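Local atomic coordinates of Cyp101j2 (Sphingobium yanoikuyae, PDB entry 5KYO), a protein that is a haem-containing cytochrome P450 monooxygenase that probably hydroxylates the monoterpene 1,8-cineole. Residues A[131-136]-A[253-258]; A[243-248]-A[261-266]. All coordinates share one frame; numbering follows the deposited sequence.

Contact 1 (A[131-136]-A[253-258]); sequences RPFRSL and RPLTDI
Leu-136 and Leu-255 meet methyl to methyl because their first torsions send them at each other: Leu-136 holds CG anti to its own N (chi1 -157°), whereas Leu-255 keeps CG anti to its carbonyl carbon (chi1 -73°). The two side chains come tip to tip, with Leu-136 CD2 3.6 Å from Leu-255 CD1. The second branch of Leu-255 serves a different partner, its CD2 lying 3.7 Å from Phe-133 CE1 in an oblique approach to the ring, so the leucine forks across two side chains spaced about one helical turn apart. The edge of the same ring faces Arg-253, whose NH2 stands near the ring plane, 4.1 Å from Phe-133 CZ; guanidinium and ring are inclined by 53°, which rules out a parallel stack. The guanidinium is held by polar partners, among them Pro-254 O, which takes a bent bond from Arg-253 NH1 at 3.0 Å, and Glu-259, which forms a salt bridge with NH2. No hydrogen bond spans the two segments, and the joint is apolar but for the arginine at its border. It fastens the start of helix 131-140 to the turn leading into helix 257-270, with Met-245 of helix 241-246 touching both leucines.

Contact 2 (A[243-248]-A[261-266]); sequences SRMING and ENICIQ
Sulfur and methyl contacts make up the whole interface between Met-245 and the pair Ile-263 and Cys-264. Met-245 SD lies 3.7 Å from Ile-263 CG2, the branch methyl, and the two side chains run past each other in opposite directions. After an extended chi2, the methionine bends at chi3 (-54°), which carries its terminal methyl away from the isoleucine and toward the next residue. There Met-245 CE sits 4.3 Å from Cys-264 SG, a looser van der Waals approach. One flexible side chain therefore spans two successive residues of the facing helix, and all three are buried.

Hydrogen bonding is confined to each segment or directed to other parts of the fold. Gly-248 N reaches Met-245 O at 3.1 Å where helix 241-246 ends, while Ile-265 N to Glu-261 O, also 3.1 Å, belongs to the regular helical ladder. Salt bridges lie on another side of helix 257-270, where Glu-261 pairs with Arg-223 and Arg-227 of helix 215-235. The contact thus closes the short helix 241-246 onto helix 257-270, and Asn-140 and Leu-137 of helix 131-140 pack against Met-245 and Ile-263 respectively.

Overall arrangement
Contacts 1 and 2 are neighbouring parts of one apolar cluster, their centres about 8 Å apart; contact 1 uses the turn leading into helix 257-270 and contact 2 the helix itself. Their segments alternate along the chain. Packing brings helix 131-140, helix 241-246 and this turn and helix together: Leu-255 CD1 lies 3.9 Å from Met-245 O and 4.2 Å from Ile-263 CD1. The cluster sits one layer out from the haem, with the side chains of Phe-133 in contact 1 and Ile-263 in contact 2 each about 7 Å from it. Gln-266, about one helical turn beyond Ile-263, touches the haem directly and belongs to its pocket.

Contact 1 (A[131-136]-A[253-258])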
ATOM      1  N   ARG A 131      10.462  15.169   9.781  1.00 30.41           N
ATOM      2  CA  ARG A 131       9.756  16.345   9.275  1.00 32.56           C
ATOM      3  C   ARG A 131      10.207  16.822   7.892  1.00 29.88           C
ATOM      4  O   ARG A 131       9.383  16.891   6.980  1.00 25.24           O
ATOM      5  CB  ARG A 131       9.887  17.526  10.240  1.00 46.56           C
ATOM      6  CG  ARG A 131       9.233  18.763   9.683  1.00 50.50           C
ATOM      7  CD  ARG A 131       9.053  19.879  10.694  1.00 49.96           C
ATOM      8  NE  ARG A 131       8.297  21.014  10.150  1.00 52.24           N
ATOM      9  CZ  ARG A 131       8.604  21.700   9.047  0.50 48.29           C
ATOM     10  NH1 ARG A 131       9.691  21.409   8.339  0.50 46.97           N
ATOM     11  NH2 ARG A 131       7.826  22.707   8.662  0.50 42.40           N
ATOM     12  N   PRO A 132      11.503  17.164   7.731  1.00 28.95           N
ATOM     13  CA  PRO A 132      11.847  17.792   6.447  1.00 27.67           C
ATOM     14  C   PRO A 132      11.695  16.832   5.282  1.00 27.02           C
ATOM     15  O   PRO A 132      11.390  17.266   4.176  1.00 22.98           O
ATOM     16  CB  PRO A 132      13.311  18.181   6.614  1.00 30.60           C
ATOM     17  CG  PRO A 132      13.645  17.922   8.075  1.00 38.78           C
ATOM     18  CD  PRO A 132      12.706  16.885   8.536  1.00 33.59           C
ATOM     19  N   PHE A 133      11.897  15.543   5.532  1.00 29.72           N
ATOM     20  CA  PHE A 133      11.765  14.552   4.476  1.00 26.97           C
ATOM     21  C   PHE A 133      10.311  14.363   4.077  1.00 33.32           C
ATOM     22  O   PHE A 133      10.001  14.264   2.886  1.00 34.26           O
ATOM     23  CB  PHE A 133      12.390  13.231   4.905  1.00 26.14           C
ATOM     24  CG  PHE A 133      13.881  13.293   4.988  1.00 33.71           C
ATOM     25  CD1 PHE A 133      14.654  13.063   3.861  1.00 21.76           C
ATOM     26  CD2 PHE A 133      14.510  13.603   6.183  1.00 33.98           C
ATOM     27  CE1 PHE A 133      16.033  13.121   3.926  1.00 26.85           C
ATOM     28  CE2 PHE A 133      15.889  13.671   6.257  1.00 33.43           C
ATOM     29  CZ  PHE A 133      16.651  13.427   5.123  1.00 32.02           C
ATOM     30  N   ARG A 134       9.430  14.330   5.076  1.00 30.96           N
ATOM     31  CA  ARG A 134       7.987  14.278   4.849  1.00 29.46           C
ATOM     32  C   ARG A 134       7.519  15.436   3.969  1.00 24.94           C
ATOM     33  O   ARG A 134       6.705  15.257   3.057  1.00 27.51           O
ATOM     34  CB  ARG A 134       7.242  14.304   6.181  1.00 25.09           C
ATOM     35  CG  ARG A 134       5.722  14.340   6.059  1.00 33.38           C
ATOM     36  CD  ARG A 134       5.075  14.722   7.383  1.00 43.84           C
ATOM     37  NE  ARG A 134       3.744  14.141   7.530  1.00 50.79           N
ATOM     38  CZ  ARG A 134       2.612  14.802   7.314  1.00 52.96           C
ATOM     39  NH1 ARG A 134       2.652  16.075   6.949  1.00 47.00           N
ATOM     40  NH2 ARG A 134       1.442  14.189   7.468  1.00 54.94           N
ATOM     41  N   SER A 135       8.031  16.628   4.239  1.00 28.89           N
ATOM     42  CA  SER A 135       7.709  17.787   3.401  1.00 29.42           C
ATOM     43  C   SER A 135       8.125  17.555   1.953  1.00 28.02           C
ATOM     44  O   SER A 135       7.358  17.812   1.025  1.00 22.97           O
ATOM     45  CB  SER A 135       8.383  19.051   3.943  1.00 31.51           C
ATOM     46  OG  SER A 135       7.880  19.378   5.227  1.00 37.90           O
ATOM     47  N   LEU A 136       9.338  17.046   1.778  1.00 27.47           N
ATOM     48  CA  LEU A 136       9.911  16.805   0.458  1.00 29.22           C
ATOM     49  C   LEU A 136       9.116  15.771  -0.319  1.00 24.43           C
ATOM     50  O   LEU A 136       8.845  15.949  -1.502  1.00 24.23           O
ATOM     51  CB  LEU A 136      11.354  16.339   0.590  1.00 35.30           C
ATOM     52  CG  LEU A 136      12.279  16.538  -0.607  1.00 43.17           C
ATOM     53  CD1 LEU A 136      12.682  18.001  -0.746  1.00 42.92           C
ATOM     54  CD2 LEU A 136      13.495  15.646  -0.460  1.00 43.77           C
ATOM     55  N   ARG A 253      20.475  21.881   4.038  1.00 35.68           N
ATOM     56  CA  ARG A 253      21.565  21.277   3.283  1.00 26.16           C
ATOM     57  C   ARG A 253      20.986  20.435   2.159  1.00 30.99           C
ATOM     58  O   ARG A 253      19.883  19.873   2.295  1.00 33.08           O
ATOM     59  CB  ARG A 253      22.440  20.400   4.181  1.00 31.15           C
ATOM     60  CG  ARG A 253      21.641  19.329   4.936  1.00 35.94           C
ATOM     61  CD  ARG A 253      22.463  18.067   5.211  1.00 43.27           C
ATOM     62  NE  ARG A 253      21.671  17.011   5.855  1.00 45.41           N
ATOM     63  CZ  ARG A 253      21.059  16.023   5.204  1.00 42.12           C
ATOM     64  NH1 ARG A 253      21.141  15.941   3.878  1.00 35.17           N
ATOM     65  NH2 ARG A 253      20.366  15.111   5.877  1.00 36.77           N
ATOM     66  N   PRO A 254      21.717  20.331   1.046  1.00 25.40           N
ATOM     67  CA  PRO A 254      21.282  19.449  -0.041  1.00 19.51           C
ATOM     68  C   PRO A 254      21.099  17.985   0.389  1.00 23.88           C
ATOM     69  O   PRO A 254      21.653  17.547   1.396  1.00 25.51           O
ATOM     70  CB  PRO A 254      22.421  19.572  -1.057  1.00 28.24           C
ATOM     71  CG  PRO A 254      22.967  20.927  -0.830  1.00 32.38           C
ATOM     72  CD  PRO A 254      22.857  21.176   0.650  1.00 30.32           C
ATOM     73  N   LEU A 255      20.327  17.228  -0.377  1.00 22.77           N
ATOM     74  CA  LEU A 255      20.292  15.782  -0.174  1.00 21.62           C
ATOM     75  C   LEU A 255      21.597  15.166  -0.651  1.00 18.44           C
ATOM     76  O   LEU A 255      22.179  15.617  -1.633  1.00 17.35           O
ATOM     77  CB  LEU A 255      19.123  15.133  -0.934  1.00 19.23           C
ATOM     78  CG  LEU A 255      17.678  15.281  -0.472  1.00 27.72           C
ATOM     79  CD1 LEU A 255      16.753  14.527  -1.423  1.00 24.52           C
ATOM     80  CD2 LEU A 255      17.520  14.759   0.926  1.00 20.12           C
ATOM     81  N   THR A 256      22.042  14.123   0.037  1.00 21.54           N
ATOM     82  CA  THR A 256      23.138  13.301  -0.447  1.00 21.53           C
ATOM     83  C   THR A 256      22.620  12.317  -1.479  1.00 21.15           C
ATOM     84  O   THR A 256      21.414  12.055  -1.537  1.00 24.65           O
ATOM     85  CB  THR A 256      23.807  12.518   0.695  1.00 18.60           C
ATOM     86  OG1 THR A 256      22.896  11.521   1.170  1.00 20.17           O
ATOM     87  CG2 THR A 256      24.181  13.457   1.844  1.00 20.20           C
ATOM     88  N   ASP A 257      23.525  11.767  -2.288  1.00 14.70           N
ATOM     89  CA  ASP A 257      23.171  10.696  -3.200  1.00 20.01           C
ATOM     90  C   ASP A 257      22.467   9.526  -2.502  1.00 22.48           C
ATOM     91  O   ASP A 257      21.476   8.992  -3.012  1.00 16.69           O
ATOM     92  CB  ASP A 257      24.404  10.190  -3.908  1.00 16.50           C
ATOM     93  CG  ASP A 257      24.760  11.041  -5.093  1.00 20.40           C
ATOM     94  OD1 ASP A 257      24.204  12.164  -5.185  1.00 18.66           O
ATOM     95  OD2 ASP A 257      25.572  10.575  -5.927  1.00 18.27           O
ATOM     96  N   ILE A 258      22.994   9.135  -1.343  1.00 19.04           N
ATOM     97  CA  ILE A 258      22.419   8.046  -0.557  1.00 24.48           C
ATOM     98  C   ILE A 258      20.939   8.316  -0.263  1.00 17.53           C
ATOM     99  O   ILE A 258      20.089   7.461  -0.492  1.00 19.47           O
ATOM    100  CB  ILE A 258      23.182   7.841   0.763  1.00 26.13           C
ATOM    101  CG1 ILE A 258      24.562   7.248   0.495  1.00 23.30           C
ATOM    102  CG2 ILE A 258      22.404   6.924   1.695  1.00 24.05           C
ATOM    103  CD1 ILE A 258      24.541   5.787   0.089  1.00 29.41           C
TER

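Contact 2 (A[243-248]-A[261-266])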
ATOM      1  N   SER A 243      15.522  15.629 -10.212  1.00 19.55           N
ATOM      2  CA  SER A 243      16.024  16.997 -10.316  1.00 19.52           C
ATOM      3  C   SER A 243      15.424  17.891  -9.228  1.00 21.26           C
ATOM      4  O   SER A 243      16.117  18.738  -8.676  1.00 23.83           O
ATOM      5  CB  SER A 243      15.730  17.585 -11.697  1.00 17.20           C
ATOM      6  OG  SER A 243      16.402  16.871 -12.714  1.00 22.16           O
ATOM      7  N   ARG A 244      14.145  17.687  -8.901  1.00 16.79           N
ATOM      8  CA  ARG A 244      13.464  18.533  -7.924  1.00 14.65           C
ATOM      9  C   ARG A 244      13.995  18.275  -6.542  1.00 17.32           C
ATOM     10  O   ARG A 244      14.185  19.203  -5.748  1.00 22.83           O
ATOM     11  CB  ARG A 244      11.943  18.299  -7.961  1.00 14.63           C
ATOM     12  CG  ARG A 244      11.303  18.724  -9.270  1.00 19.51           C
ATOM     13  CD  ARG A 244       9.783  18.813  -9.166  1.00 18.52           C
ATOM     14  NE  ARG A 244       9.161  17.584  -8.652  1.00 24.72           N
ATOM     15  CZ  ARG A 244       8.660  16.620  -9.424  1.00 21.96           C
ATOM     16  NH1 ARG A 244       8.717  16.725 -10.747  1.00 19.91           N
ATOM     17  NH2 ARG A 244       8.111  15.546  -8.877  1.00 24.06           N
ATOM     18  N   MET A 245      14.255  17.010  -6.248  1.00 25.05           N
ATOM     19  CA  MET A 245      14.799  16.654  -4.948  1.00 20.28           C
ATOM     20  C   MET A 245      16.235  17.159  -4.790  1.00 25.01           C
ATOM     21  O   MET A 245      16.619  17.622  -3.715  1.00 25.84           O
ATOM     22  CB  MET A 245      14.727  15.141  -4.744  1.00 21.04           C
ATOM     23  CG  MET A 245      13.312  14.676  -4.459  1.00 16.87           C
ATOM     24  SD  MET A 245      13.174  12.896  -4.247  1.00 74.26           S
ATOM     25  CE  MET A 245      13.937  12.291  -5.754  1.00 27.33           C
ATOM     26  N   ILE A 246      17.000  17.080  -5.876  1.00 28.37           N
ATOM     27  CA  ILE A 246      18.373  17.577  -5.929  1.00 30.99           C
ATOM     28  C   ILE A 246      18.476  19.073  -5.610  1.00 29.93           C
ATOM     29  O   ILE A 246      19.388  19.511  -4.895  1.00 31.66           O
ATOM     30  CB  ILE A 246      18.997  17.329  -7.324  1.00 32.69           C
ATOM     31  CG1 ILE A 246      19.560  15.914  -7.424  1.00 34.11           C
ATOM     32  CG2 ILE A 246      20.120  18.304  -7.599  1.00 35.23           C
ATOM     33  CD1 ILE A 246      20.202  15.635  -8.780  1.00 29.99           C
ATOM     34  N   ASN A 247      17.551  19.855  -6.157  1.00 28.55           N
ATOM     35  CA  ASN A 247      17.532  21.293  -5.918  1.00 31.45           C
ATOM     36  C   ASN A 247      16.751  21.669  -4.673  1.00 34.39           C
ATOM     37  O   ASN A 247      16.518  22.848  -4.410  1.00 40.20           O
ATOM     38  CB  ASN A 247      16.951  22.022  -7.127  1.00 35.30           C
ATOM     39  CG  ASN A 247      17.757  21.786  -8.379  1.00 46.69           C
ATOM     40  OD1 ASN A 247      17.221  21.392  -9.414  1.00 54.68           O
ATOM     41  ND2 ASN A 247      19.065  22.003  -8.285  1.00 52.04           N
ATOM     42  N   GLY A 248      16.339  20.665  -3.908  1.00 41.96           N
ATOM     43  CA  GLY A 248      15.699  20.911  -2.633  1.00 41.30           C
ATOM     44  C   GLY A 248      16.696  20.874  -1.490  1.00 42.81           C
ATOM     45  O   GLY A 248      17.881  20.603  -1.687  1.00 40.69           O
ATOM     46  N   GLU A 261      18.779   8.243  -3.426  1.00 16.60           N
ATOM     47  CA  GLU A 261      18.646   6.860  -3.877  1.00 18.89           C
ATOM     48  C   GLU A 261      17.616   6.127  -3.014  1.00 20.52           C
ATOM     49  O   GLU A 261      16.752   5.414  -3.536  1.00 20.25           O
ATOM     50  CB  GLU A 261      19.999   6.134  -3.817  1.00 20.51           C
ATOM     51  CG  GLU A 261      20.975   6.546  -4.879  1.00 29.28           C
ATOM     52  CD  GLU A 261      22.425   6.376  -4.445  1.00 30.31           C
ATOM     53  OE1 GLU A 261      22.688   5.792  -3.368  1.00 24.60           O
ATOM     54  OE2 GLU A 261      23.297   6.837  -5.199  1.00 23.96           O
ATOM     55  N   ASN A 262      17.722   6.310  -1.694  1.00 15.86           N
ATOM     56  CA  ASN A 262      16.809   5.681  -0.750  1.00 18.07           C
ATOM     57  C   ASN A 262      15.376   6.087  -1.061  1.00 18.60           C
ATOM     58  O   ASN A 262      14.479   5.245  -1.098  1.00 19.59           O
ATOM     59  CB  ASN A 262      17.181   6.055   0.696  1.00 14.58           C
ATOM     60  CG  ASN A 262      18.383   5.276   1.205  1.00 16.95           C
ATOM     61  OD1 ASN A 262      19.005   4.524   0.455  1.00 21.59           O
ATOM     62  ND2 ASN A 262      18.704   5.440   2.485  1.00 16.00           N
ATOM     63  N   ILE A 263      15.176   7.372  -1.322  1.00 21.21           N
ATOM     64  CA  ILE A 263      13.837   7.893  -1.588  1.00 14.53           C
ATOM     65  C   ILE A 263      13.268   7.348  -2.901  1.00 17.63           C
ATOM     66  O   ILE A 263      12.090   6.934  -2.942  1.00 14.80           O
ATOM     67  CB  ILE A 263      13.826   9.424  -1.616  1.00 22.43           C
ATOM     68  CG1 ILE A 263      14.131   9.986  -0.226  1.00 24.91           C
ATOM     69  CG2 ILE A 263      12.481   9.937  -2.095  1.00 16.76           C
ATOM     70  CD1 ILE A 263      14.202  11.489  -0.189  1.00 33.31           C
ATOM     71  N   CYS A 264      14.070   7.353  -3.969  1.00 14.45           N
ATOM     72  CA  CYS A 264      13.668   6.736  -5.239  1.00 21.49           C
ATOM     73  C   CYS A 264      13.164   5.297  -5.079  1.00 23.97           C
ATOM     74  O   CYS A 264      12.106   4.944  -5.626  1.00 16.37           O
ATOM     75  CB  CYS A 264      14.814   6.747  -6.240  1.00 18.94           C
ATOM     76  SG  CYS A 264      15.128   8.379  -6.964  1.00 22.23           S
ATOM     77  N   ILE A 265      13.921   4.473  -4.347  1.00 18.79           N
ATOM     78  CA  ILE A 265      13.544   3.071  -4.108  1.00 20.56           C
ATOM     79  C   ILE A 265      12.237   2.989  -3.326  1.00 18.78           C
ATOM     80  O   ILE A 265      11.319   2.208  -3.650  1.00 14.49           O
ATOM     81  CB  ILE A 265      14.639   2.296  -3.315  1.00 19.04           C
ATOM     82  CG1 ILE A 265      15.940   2.188  -4.118  1.00 22.30           C
ATOM     83  CG2 ILE A 265      14.111   0.891  -2.890  1.00 16.35           C
ATOM     84  CD1 ILE A 265      17.192   1.745  -3.282  1.00 17.31           C
ATOM     85  N   GLN A 266      12.171   3.779  -2.262  1.00 17.03           N
ATOM     86  CA  GLN A 266      11.003   3.765  -1.402  1.00 14.42           C
ATOM     87  C   GLN A 266       9.754   4.245  -2.148  1.00 16.04           C
ATOM     88  O   GLN A 266       8.674   3.717  -1.941  1.00 14.39           O
ATOM     89  CB  GLN A 266      11.257   4.623  -0.153  1.00 20.97           C
ATOM     90  CG  GLN A 266      12.337   4.047   0.764  1.00 29.12           C
ATOM     91  CD  GLN A 266      12.957   5.090   1.684  1.00 31.34           C
ATOM     92  OE1 GLN A 266      13.007   6.274   1.356  1.00 32.20           O
ATOM     93  NE2 GLN A 266      13.447   4.646   2.834  1.00 35.24           N
TER